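Local coordinates for chromosome partition protein Smc (Pyrococcus yayanosii, PDB 5XEI) that probably binds and hydrolyses ATP through its ABC-type head domain and takes part in chromosome condensation and partitioning, at residues Pro23-Ala34 with Met485-Val495; Lys361-Leu369 with Leu393-Leu404. All coordinates share one frame; numbering follows the deposited sequence.

Interaction 1. Residues Pro23-Ala34 with Met485-Val495; sequences PFSKGFTAIVGA and MMANADKIIGV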
loop_
_atom_site.group_PDB
_atom_site.type_symbol
_atom_site.label_atom_id
_atom_site.label_comp_id
_atom_site.label_asym_id
_atom_site.label_seq_id
_atom_site.Cartn_x
_atom_site.Cartn_y
_atom_site.Cartn_z
ATOM N N PRO A 23 -7.034 -11.334 39.936
ATOM C CA PRO A 23 -6.038 -10.265 39.829
ATOM C C PRO A 23 -4.674 -10.840 39.489
ATOM O O PRO A 23 -4.326 -11.968 39.851
ATOM C CB PRO A 23 -6.059 -9.662 41.239
ATOM C CG PRO A 23 -6.274 -10.907 42.116
ATOM C CD PRO A 23 -7.090 -11.893 41.299
ATOM N N PHE A 24 -3.892 -10.045 38.770
ATOM C CA PHE A 24 -2.643 -10.513 38.192
ATOM C C PHE A 24 -1.486 -9.637 38.644
ATOM O O PHE A 24 -1.565 -8.405 38.569
ATOM C CB PHE A 24 -2.733 -10.522 36.668
ATOM C CG PHE A 24 -3.545 -11.649 36.135
ATOM C CD1 PHE A 24 -3.282 -12.950 36.540
ATOM C CD2 PHE A 24 -4.582 -11.420 35.256
ATOM C CE1 PHE A 24 -4.023 -14.003 36.064
ATOM C CE2 PHE A 24 -5.334 -12.465 34.781
ATOM C CZ PHE A 24 -5.055 -13.762 35.188
ATOM N N SER A 25 -0.423 -10.280 39.115
ATOM C CA SER A 25 0.845 -9.601 39.317
ATOM C C SER A 25 1.320 -8.987 38.001
ATOM O O SER A 25 1.083 -9.534 36.912
ATOM C CB SER A 25 1.881 -10.595 39.866
ATOM O OG SER A 25 3.207 -10.094 39.831
ATOM N N LYS A 26 1.975 -7.820 38.106
ATOM C CA LYS A 26 2.625 -7.229 36.941
ATOM C C LYS A 26 3.739 -8.121 36.410
ATOM O O LYS A 26 4.042 -8.080 35.214
ATOM C CB LYS A 26 3.172 -5.850 37.282
ATOM C CG LYS A 26 3.616 -5.014 36.070
ATOM C CD LYS A 26 4.421 -3.788 36.536
ATOM C CE LYS A 26 4.377 -2.626 35.564
ATOM N NZ LYS A 26 4.705 -1.344 36.279
ATOM N N GLY A 27 4.340 -8.945 37.258
ATOM C CA GLY A 27 5.325 -9.870 36.755
ATOM C C GLY A 27 4.827 -11.292 36.609
ATOM O O GLY A 27 4.054 -11.617 35.706
ATOM N N PHE A 28 5.268 -12.148 37.509
ATOM C CA PHE A 28 5.072 -13.581 37.410
ATOM C C PHE A 28 3.895 -13.940 38.314
ATOM O O PHE A 28 4.012 -13.865 39.537
ATOM C CB PHE A 28 6.377 -14.257 37.825
ATOM C CG PHE A 28 6.414 -15.738 37.633
ATOM C CD1 PHE A 28 5.324 -16.440 37.160
ATOM C CD2 PHE A 28 7.573 -16.438 37.934
ATOM C CE1 PHE A 28 5.387 -17.817 37.006
ATOM C CE2 PHE A 28 7.638 -17.809 37.774
ATOM C CZ PHE A 28 6.538 -18.498 37.305
ATOM N N THR A 29 2.751 -14.285 37.721
ATOM C CA THR A 29 1.652 -14.914 38.448
ATOM C C THR A 29 1.573 -16.378 38.040
ATOM O O THR A 29 1.778 -16.713 36.869
ATOM C CB THR A 29 0.303 -14.238 38.167
ATOM O OG1 THR A 29 0.369 -12.858 38.524
ATOM C CG2 THR A 29 -0.832 -14.898 38.953
ATOM N N ALA A 30 1.263 -17.247 39.001
ATOM C CA ALA A 30 1.169 -18.682 38.758
ATOM C C ALA A 30 -0.214 -19.204 39.147
ATOM O O ALA A 30 -0.600 -19.160 40.323
ATOM C CB ALA A 30 2.259 -19.429 39.526
ATOM N N ILE A 31 -0.948 -19.710 38.160
ATOM C CA ILE A 31 -2.188 -20.439 38.393
ATOM C C ILE A 31 -1.840 -21.896 38.693
ATOM O O ILE A 31 -1.225 -22.578 37.860
ATOM C CB ILE A 31 -3.124 -20.353 37.181
ATOM C CG1 ILE A 31 -3.194 -18.926 36.591
ATOM C CG2 ILE A 31 -4.488 -20.876 37.567
ATOM C CD1 ILE A 31 -3.705 -17.893 37.525
ATOM N N VAL A 32 -2.246 -22.383 39.874
ATOM C CA VAL A 32 -1.985 -23.764 40.272
ATOM C C VAL A 32 -3.264 -24.418 40.776
ATOM O O VAL A 32 -4.185 -23.755 41.261
ATOM C CB VAL A 32 -0.876 -23.893 41.340
ATOM C CG1 VAL A 32 0.418 -23.321 40.806
ATOM C CG2 VAL A 32 -1.291 -23.219 42.638
ATOM N N GLY A 33 -3.294 -25.737 40.656
ATOM C CA GLY A 33 -4.433 -26.566 40.983
ATOM C C GLY A 33 -4.281 -27.924 40.342
ATOM O O GLY A 33 -3.469 -28.126 39.435
ATOM N N ALA A 34 -5.086 -28.875 40.818
ATOM C CA ALA A 34 -4.929 -30.255 40.379
ATOM C C ALA A 34 -5.511 -30.459 38.986
ATOM O O ALA A 34 -6.220 -29.600 38.442
ATOM C CB ALA A 34 -5.605 -31.219 41.353
ATOM N N MET A 485 8.128 -24.296 39.784
ATOM C CA MET A 485 7.550 -23.163 39.070
ATOM C C MET A 485 6.826 -22.231 40.030
ATOM O O MET A 485 7.006 -21.009 39.983
ATOM C CB MET A 485 6.602 -23.656 37.985
ATOM C CG MET A 485 6.202 -22.552 37.046
ATOM S SD MET A 485 7.570 -22.004 35.999
ATOM C CE MET A 485 7.663 -23.395 34.857
ATOM N N MET A 486 5.993 -22.800 40.904
ATOM C CA MET A 486 5.360 -22.040 41.977
ATOM C C MET A 486 6.360 -21.217 42.768
ATOM O O MET A 486 6.039 -20.123 43.249
ATOM C CB MET A 486 4.668 -22.997 42.934
ATOM C CG MET A 486 3.209 -23.015 42.863
ATOM S SD MET A 486 2.688 -24.395 43.880
ATOM C CE MET A 486 2.937 -25.759 42.735
ATOM N N ALA A 487 7.571 -21.748 42.937
ATOM C CA ALA A 487 8.483 -21.244 43.955
ATOM C C ALA A 487 8.922 -19.811 43.664
ATOM O O ALA A 487 9.066 -18.996 44.588
ATOM C CB ALA A 487 9.684 -22.176 44.052
ATOM N N ASN A 488 9.127 -19.475 42.391
ATOM C CA ASN A 488 9.607 -18.148 42.027
ATOM C C ASN A 488 8.500 -17.167 41.676
ATOM O O ASN A 488 8.797 -15.993 41.432
ATOM C CB ASN A 488 10.569 -18.232 40.844
ATOM C CG ASN A 488 11.582 -19.317 41.009
ATOM O OD1 ASN A 488 11.276 -20.503 40.850
ATOM N ND2 ASN A 488 12.801 -18.928 41.361
ATOM N N ALA A 489 7.250 -17.596 41.617
ATOM C CA ALA A 489 6.218 -16.635 41.277
ATOM C C ALA A 489 6.183 -15.521 42.313
ATOM O O ALA A 489 6.553 -15.711 43.475
ATOM C CB ALA A 489 4.853 -17.315 41.181
ATOM N N ASP A 490 5.778 -14.335 41.861
ATOM C CA ASP A 490 5.515 -13.224 42.768
ATOM C C ASP A 490 4.167 -13.380 43.447
ATOM O O ASP A 490 3.976 -12.895 44.565
ATOM C CB ASP A 490 5.529 -11.881 42.023
ATOM C CG ASP A 490 6.755 -11.698 41.131
ATOM O OD1 ASP A 490 7.140 -12.651 40.416
ATOM O OD2 ASP A 490 7.335 -10.588 41.151
ATOM N N LYS A 491 3.218 -14.006 42.758
ATOM C CA LYS A 491 1.870 -14.242 43.248
ATOM C C LYS A 491 1.443 -15.629 42.792
ATOM O O LYS A 491 1.838 -16.087 41.715
ATOM C CB LYS A 491 0.887 -13.184 42.734
ATOM C CG LYS A 491 -0.574 -13.640 42.753
ATOM C CD LYS A 491 -1.556 -12.560 42.265
ATOM C CE LYS A 491 -1.628 -11.404 43.245
ATOM N NZ LYS A 491 -2.795 -10.531 43.006
ATOM N N ILE A 492 0.666 -16.309 43.635
ATOM C CA ILE A 492 0.099 -17.614 43.322
ATOM C C ILE A 492 -1.415 -17.515 43.450
ATOM O O ILE A 492 -1.930 -17.005 44.452
ATOM C CB ILE A 492 0.652 -18.720 44.236
ATOM C CG1 ILE A 492 2.183 -18.736 44.182
ATOM C CG2 ILE A 492 0.103 -20.074 43.830
ATOM C CD1 ILE A 492 2.832 -19.375 45.398
ATOM N N ILE A 493 -2.118 -17.972 42.418
ATOM C CA ILE A 493 -3.570 -18.089 42.412
ATOM C C ILE A 493 -3.884 -19.576 42.465
ATOM O O ILE A 493 -3.377 -20.355 41.643
ATOM C CB ILE A 493 -4.199 -17.447 41.155
ATOM C CG1 ILE A 493 -3.979 -15.928 41.092
ATOM C CG2 ILE A 493 -5.670 -17.812 41.031
ATOM C CD1 ILE A 493 -4.669 -15.145 42.170
ATOM N N GLY A 494 -4.707 -19.976 43.429
ATOM C CA GLY A 494 -5.147 -21.351 43.539
ATOM C C GLY A 494 -6.506 -21.534 42.896
ATOM O O GLY A 494 -7.353 -20.640 42.937
ATOM N N VAL A 495 -6.711 -22.715 42.303
ATOM C CA VAL A 495 -7.930 -23.035 41.569
ATOM C C VAL A 495 -8.316 -24.468 41.912
ATOM O O VAL A 495 -7.572 -25.398 41.602
ATOM C CB VAL A 495 -7.751 -22.881 40.056
ATOM C CG1 VAL A 495 -8.941 -23.527 39.299
ATOM C CG2 VAL A 495 -7.623 -21.420 39.699
#
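The ring of Phe28 packs against Ala489, at the N-terminal end of the parallel strand pair 28-32 and 491-495 in the central sheet of the SMC ABC-ATPase head. Ala489 CA lies 3.9 Å from the ring centroid, 21° off the normal, a CH-pi contact over the face; Met485 SD makes a Met-aromatic contact at the ring edge. With CG anti to the backbone N (chi1 -173°), the ring is carried to the C-terminal end of helix 483-488, where Phe28 CZ meets Met485 O at 3.7 Å. On the same side of the sheet Ala30 CB meets Ala489 CB, and Val32 divides its methyls: CG1 touches Met486 CG at 3.5 Å, CG2 touches Ile492 CG2. The other side carries Ile31 CD1 against Ile493 CB, side by side. Between these layers the backbone ladder alternates: Ala30 N to Lys491 O, Ile493 N to Ala30 O at 2.8 Å (N-H...O 165°), Val32 N to Ile493 O and Val495 N to Val32 O. Strand 28-32 leads into Gly33, where the P-loop sequence begins, and Ala34, in the predicted ATP site. At the polar edge, Phe28 O accepts from Asp490 N at 3.0 Å and, weakly, from Lys491 N at 3.3 Å.

Interaction 2. Residues Lys361-Leu369 with Leu393-Leu404; sequences KKNVFMRTL and LENPEDPFSGGL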
loop_
_atom_site.group_PDB
_atom_site.type_symbol
_atom_site.label_atom_id
_atom_site.label_comp_id
_atom_site.label_asym_id
_atom_site.label_seq_id
_atom_site.Cartn_x
_atom_site.Cartn_y
_atom_site.Cartn_z
ATOM N N LYS A 361 13.738 -1.714 4.030
ATOM C CA LYS A 361 12.898 -2.777 4.576
ATOM C C LYS A 361 13.707 -4.032 4.873
ATOM O O LYS A 361 13.670 -4.569 5.987
ATOM C CB LYS A 361 11.780 -3.079 3.580
ATOM C CG LYS A 361 10.894 -4.261 3.888
ATOM C CD LYS A 361 10.004 -4.556 2.671
ATOM C CE LYS A 361 8.920 -5.600 2.959
ATOM N NZ LYS A 361 8.058 -5.888 1.766
ATOM N N LYS A 362 14.463 -4.505 3.889
ATOM C CA LYS A 362 15.220 -5.727 4.087
ATOM C C LYS A 362 16.228 -5.566 5.224
ATOM O O LYS A 362 16.294 -6.411 6.121
ATOM C CB LYS A 362 15.893 -6.130 2.786
ATOM C CG LYS A 362 16.899 -7.198 2.998
ATOM C CD LYS A 362 17.893 -7.226 1.870
ATOM C CE LYS A 362 17.542 -8.285 0.860
ATOM N NZ LYS A 362 18.665 -9.270 0.721
ATOM N N ASN A 363 16.990 -4.465 5.233
ATOM C CA ASN A 363 17.928 -4.214 6.335
ATOM C C ASN A 363 17.261 -4.337 7.703
ATOM O O ASN A 363 17.807 -4.959 8.622
ATOM C CB ASN A 363 18.555 -2.826 6.219
ATOM C CG ASN A 363 19.454 -2.690 5.019
ATOM O OD1 ASN A 363 19.813 -3.673 4.385
ATOM N ND2 ASN A 363 19.806 -1.462 4.686
ATOM N N VAL A 364 16.104 -3.700 7.877
ATOM C CA VAL A 364 15.431 -3.793 9.163
ATOM C C VAL A 364 15.083 -5.236 9.448
ATOM O O VAL A 364 15.185 -5.707 10.586
ATOM C CB VAL A 364 14.182 -2.896 9.197
ATOM C CG1 VAL A 364 13.613 -2.848 10.598
ATOM C CG2 VAL A 364 14.513 -1.501 8.730
ATOM N N PHE A 365 14.673 -5.969 8.417
ATOM C CA PHE A 365 14.316 -7.361 8.629
ATOM C C PHE A 365 15.519 -8.151 9.112
ATOM O O PHE A 365 15.451 -8.853 10.131
ATOM C CB PHE A 365 13.751 -7.966 7.352
ATOM C CG PHE A 365 13.427 -9.413 7.479
ATOM C CD1 PHE A 365 12.248 -9.825 8.090
ATOM C CD2 PHE A 365 14.305 -10.376 7.014
ATOM C CE1 PHE A 365 11.947 -11.173 8.211
ATOM C CE2 PHE A 365 13.999 -11.733 7.128
ATOM C CZ PHE A 365 12.825 -12.122 7.715
ATOM N N MET A 366 16.643 -8.025 8.403
ATOM C CA MET A 366 17.820 -8.812 8.744
ATOM C C MET A 366 18.368 -8.421 10.106
ATOM O O MET A 366 18.764 -9.290 10.888
ATOM C CB MET A 366 18.893 -8.646 7.675
ATOM C CG MET A 366 18.438 -9.028 6.295
ATOM S SD MET A 366 18.113 -10.795 6.182
ATOM C CE MET A 366 19.676 -11.425 6.772
ATOM N N ARG A 367 18.418 -7.119 10.399
ATOM C CA ARG A 367 18.859 -6.671 11.714
ATOM C C ARG A 367 18.019 -7.311 12.795
ATOM O O ARG A 367 18.538 -7.761 13.821
ATOM C CB ARG A 367 18.766 -5.154 11.824
ATOM C CG ARG A 367 19.346 -4.618 13.123
ATOM C CD ARG A 367 18.306 -4.330 14.198
ATOM N NE ARG A 367 18.974 -4.175 15.483
ATOM C CZ ARG A 367 18.666 -3.271 16.414
ATOM N NH1 ARG A 367 17.688 -2.412 16.223
ATOM N NH2 ARG A 367 19.367 -3.209 17.543
ATOM N N THR A 368 16.705 -7.338 12.591
ATOM C CA THR A 368 15.839 -8.034 13.528
ATOM C C THR A 368 16.128 -9.519 13.498
ATOM O O THR A 368 16.331 -10.144 14.544
ATOM C CB THR A 368 14.376 -7.772 13.189
ATOM O OG1 THR A 368 14.135 -6.359 13.141
ATOM C CG2 THR A 368 13.468 -8.412 14.229
ATOM N N LEU A 369 16.187 -10.093 12.294
ATOM C CA LEU A 369 16.339 -11.534 12.173
ATOM C C LEU A 369 17.629 -12.015 12.818
ATOM O O LEU A 369 17.667 -13.094 13.416
ATOM C CB LEU A 369 16.285 -11.917 10.701
ATOM C CG LEU A 369 16.257 -13.382 10.278
ATOM C CD1 LEU A 369 17.607 -13.824 9.829
ATOM C CD2 LEU A 369 15.743 -14.281 11.401
ATOM N N LEU A 393 17.559 -18.667 7.445
ATOM C CA LEU A 393 16.808 -18.039 6.365
ATOM C C LEU A 393 16.880 -18.901 5.115
ATOM O O LEU A 393 17.957 -19.364 4.730
ATOM C CB LEU A 393 17.342 -16.650 6.054
ATOM C CG LEU A 393 16.435 -15.489 6.450
ATOM C CD1 LEU A 393 17.084 -14.192 6.056
ATOM C CD2 LEU A 393 15.088 -15.611 5.778
ATOM N N GLU A 394 15.725 -19.121 4.488
ATOM C CA GLU A 394 15.688 -19.939 3.282
ATOM C C GLU A 394 16.187 -19.160 2.074
ATOM O O GLU A 394 17.007 -19.661 1.300
ATOM C CB GLU A 394 14.270 -20.459 3.049
ATOM C CG GLU A 394 13.810 -21.412 4.153
ATOM C CD GLU A 394 12.579 -22.220 3.775
ATOM O OE1 GLU A 394 11.819 -21.776 2.870
ATOM O OE2 GLU A 394 12.382 -23.300 4.392
ATOM N N ASN A 395 15.709 -17.934 1.883
ATOM C CA ASN A 395 16.121 -17.136 0.733
ATOM C C ASN A 395 16.901 -15.938 1.245
ATOM O O ASN A 395 16.324 -14.872 1.512
ATOM C CB ASN A 395 14.931 -16.702 -0.113
ATOM C CG ASN A 395 15.357 -16.229 -1.488
ATOM O OD1 ASN A 395 15.904 -15.130 -1.650
ATOM N ND2 ASN A 395 15.144 -17.077 -2.485
ATOM N N PRO A 396 18.219 -16.064 1.380
ATOM C CA PRO A 396 19.013 -14.951 1.921
ATOM C C PRO A 396 18.931 -13.698 1.078
ATOM O O PRO A 396 19.145 -12.597 1.603
ATOM C CB PRO A 396 20.437 -15.515 1.944
ATOM C CG PRO A 396 20.254 -17.022 1.887
ATOM C CD PRO A 396 19.053 -17.219 1.020
ATOM N N GLU A 397 18.603 -13.819 -0.206
ATOM C CA GLU A 397 18.587 -12.633 -1.043
ATOM C C GLU A 397 17.230 -11.941 -1.042
ATOM O O GLU A 397 17.154 -10.713 -0.955
ATOM C CB GLU A 397 18.994 -12.996 -2.467
ATOM C CG GLU A 397 20.114 -12.123 -2.963
ATOM C CD GLU A 397 20.523 -12.467 -4.372
ATOM O OE1 GLU A 397 19.662 -12.424 -5.281
ATOM O OE2 GLU A 397 21.713 -12.768 -4.568
ATOM N N ASP A 398 16.145 -12.704 -1.164
ATOM C CA ASP A 398 14.796 -12.159 -1.066
ATOM C C ASP A 398 14.136 -12.848 0.123
ATOM O O ASP A 398 13.380 -13.814 -0.046
ATOM C CB ASP A 398 14.009 -12.340 -2.363
ATOM C CG ASP A 398 14.743 -11.764 -3.584
ATOM O OD1 ASP A 398 14.109 -10.991 -4.339
ATOM O OD2 ASP A 398 15.939 -12.090 -3.794
ATOM N N PRO A 399 14.392 -12.364 1.340
ATOM C CA PRO A 399 13.879 -13.078 2.508
ATOM C C PRO A 399 12.379 -13.170 2.506
ATOM O O PRO A 399 11.833 -14.141 3.031
ATOM C CB PRO A 399 14.377 -12.238 3.694
ATOM C CG PRO A 399 15.221 -11.146 3.108
ATOM C CD PRO A 399 14.810 -11.001 1.689
ATOM N N PHE A 400 11.693 -12.199 1.912
ATOM C CA PHE A 400 10.242 -12.126 2.025
ATOM C C PHE A 400 9.525 -13.126 1.141
ATOM O O PHE A 400 8.298 -13.206 1.198
ATOM C CB PHE A 400 9.754 -10.723 1.696
ATOM C CG PHE A 400 10.414 -9.670 2.502
ATOM C CD1 PHE A 400 10.057 -9.478 3.823
ATOM C CD2 PHE A 400 11.401 -8.879 1.943
ATOM C CE1 PHE A 400 10.660 -8.509 4.568
ATOM C CE2 PHE A 400 12.022 -7.903 2.680
ATOM C CZ PHE A 400 11.655 -7.712 3.999
ATOM N N SER A 401 10.248 -13.876 0.321
ATOM C CA SER A 401 9.642 -14.959 -0.432
ATOM C C SER A 401 10.153 -16.310 0.032
ATOM O O SER A 401 9.856 -17.332 -0.591
ATOM C CB SER A 401 9.876 -14.760 -1.932
ATOM O OG SER A 401 11.240 -14.518 -2.204
ATOM N N GLY A 402 10.900 -16.344 1.129
ATOM C CA GLY A 402 11.379 -17.578 1.700
ATOM C C GLY A 402 10.736 -17.874 3.044
ATOM O O GLY A 402 10.007 -17.073 3.621
ATOM N N GLY A 403 11.008 -19.074 3.529
ATOM C CA GLY A 403 10.618 -19.458 4.850
ATOM C C GLY A 403 11.731 -19.207 5.840
ATOM O O GLY A 403 12.701 -18.489 5.572
ATOM N N LEU A 404 11.602 -19.843 6.993
ATOM C CA LEU A 404 12.571 -19.677 8.067
ATOM C C LEU A 404 12.503 -20.930 8.931
ATOM O O LEU A 404 11.466 -21.203 9.539
ATOM C CB LEU A 404 12.261 -18.421 8.869
ATOM C CG LEU A 404 12.902 -18.274 10.246
ATOM C CD1 LEU A 404 14.357 -17.852 10.096
ATOM C CD2 LEU A 404 12.123 -17.277 11.094
#
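Phe365 and Phe400 join helix 321-383, whose residues 361-363 still fall in the predicted coiled coil, to the loop that links strands 388-393 and 404-409 into a beta-hairpin of a three-stranded antiparallel sheet. The aromatic pair is oblique: centroids 5.3 Å apart, planes at 54°, with Phe365 CB against Phe400 CZ. The Phe365 ring also takes Pro399 CB on CE2 at 3.5 Å. Apolar contacts continue along the helix: Leu393 CD1 sits at the edge of the Phe365 ring and is met by Met366 SD at 3.6 Å and by Leu369 CD1, while Leu369 CD2 reaches Leu404 CD1. The Met366 chain, bent at chi2 and chi3, brings its sulfur to that methyl.

Cation-pi and CH-pi contacts share one face of Phe400. The extended Lys361 chain lies across it, CE 3.8 Å from the centroid and NZ 4.3 Å away, 3° off the normal; NZ also forms a salt bridge with Asp173, tying the lysine to helix 170-246, part of the predicted coiled coil.

Polar bonding rests on Lys362: NZ gives a firm bond to Glu397 O at 2.7 Å, approaching that carbonyl at 123° from outside its plane, and a weak one to Pro396 O at 3.5 Å. A leucine here would probably leave the Glu397 carbonyl without this donor and weaken the loop's hold on the helix. Lys362 CE passes Pro399 CD at 3.9 Å.

Interaction 1 is a buried contact inside the ATPase head, where two strands far apart in sequence become neighbours in one sheet; interaction 2 is partly buried and fastens a hairpin connection to a long helix at the end of a predicted coiled-coil range. They use different secondary-structure elements. The centres of interaction 1 and interaction 2 are 38 Å apart, and the nearest atoms of interaction 1 and interaction 2 about 23 Å apart. Interaction 1 buries 843 Å² and relies on a regular backbone ladder flanked by apolar side chains. Interaction 2 buries 509 Å² and depends on side chains, one lysine bonding to backbone carbonyls and another lying over an aromatic face. Along the chain, 361-369 and 393-404 both fall between 23-34 and 485-495.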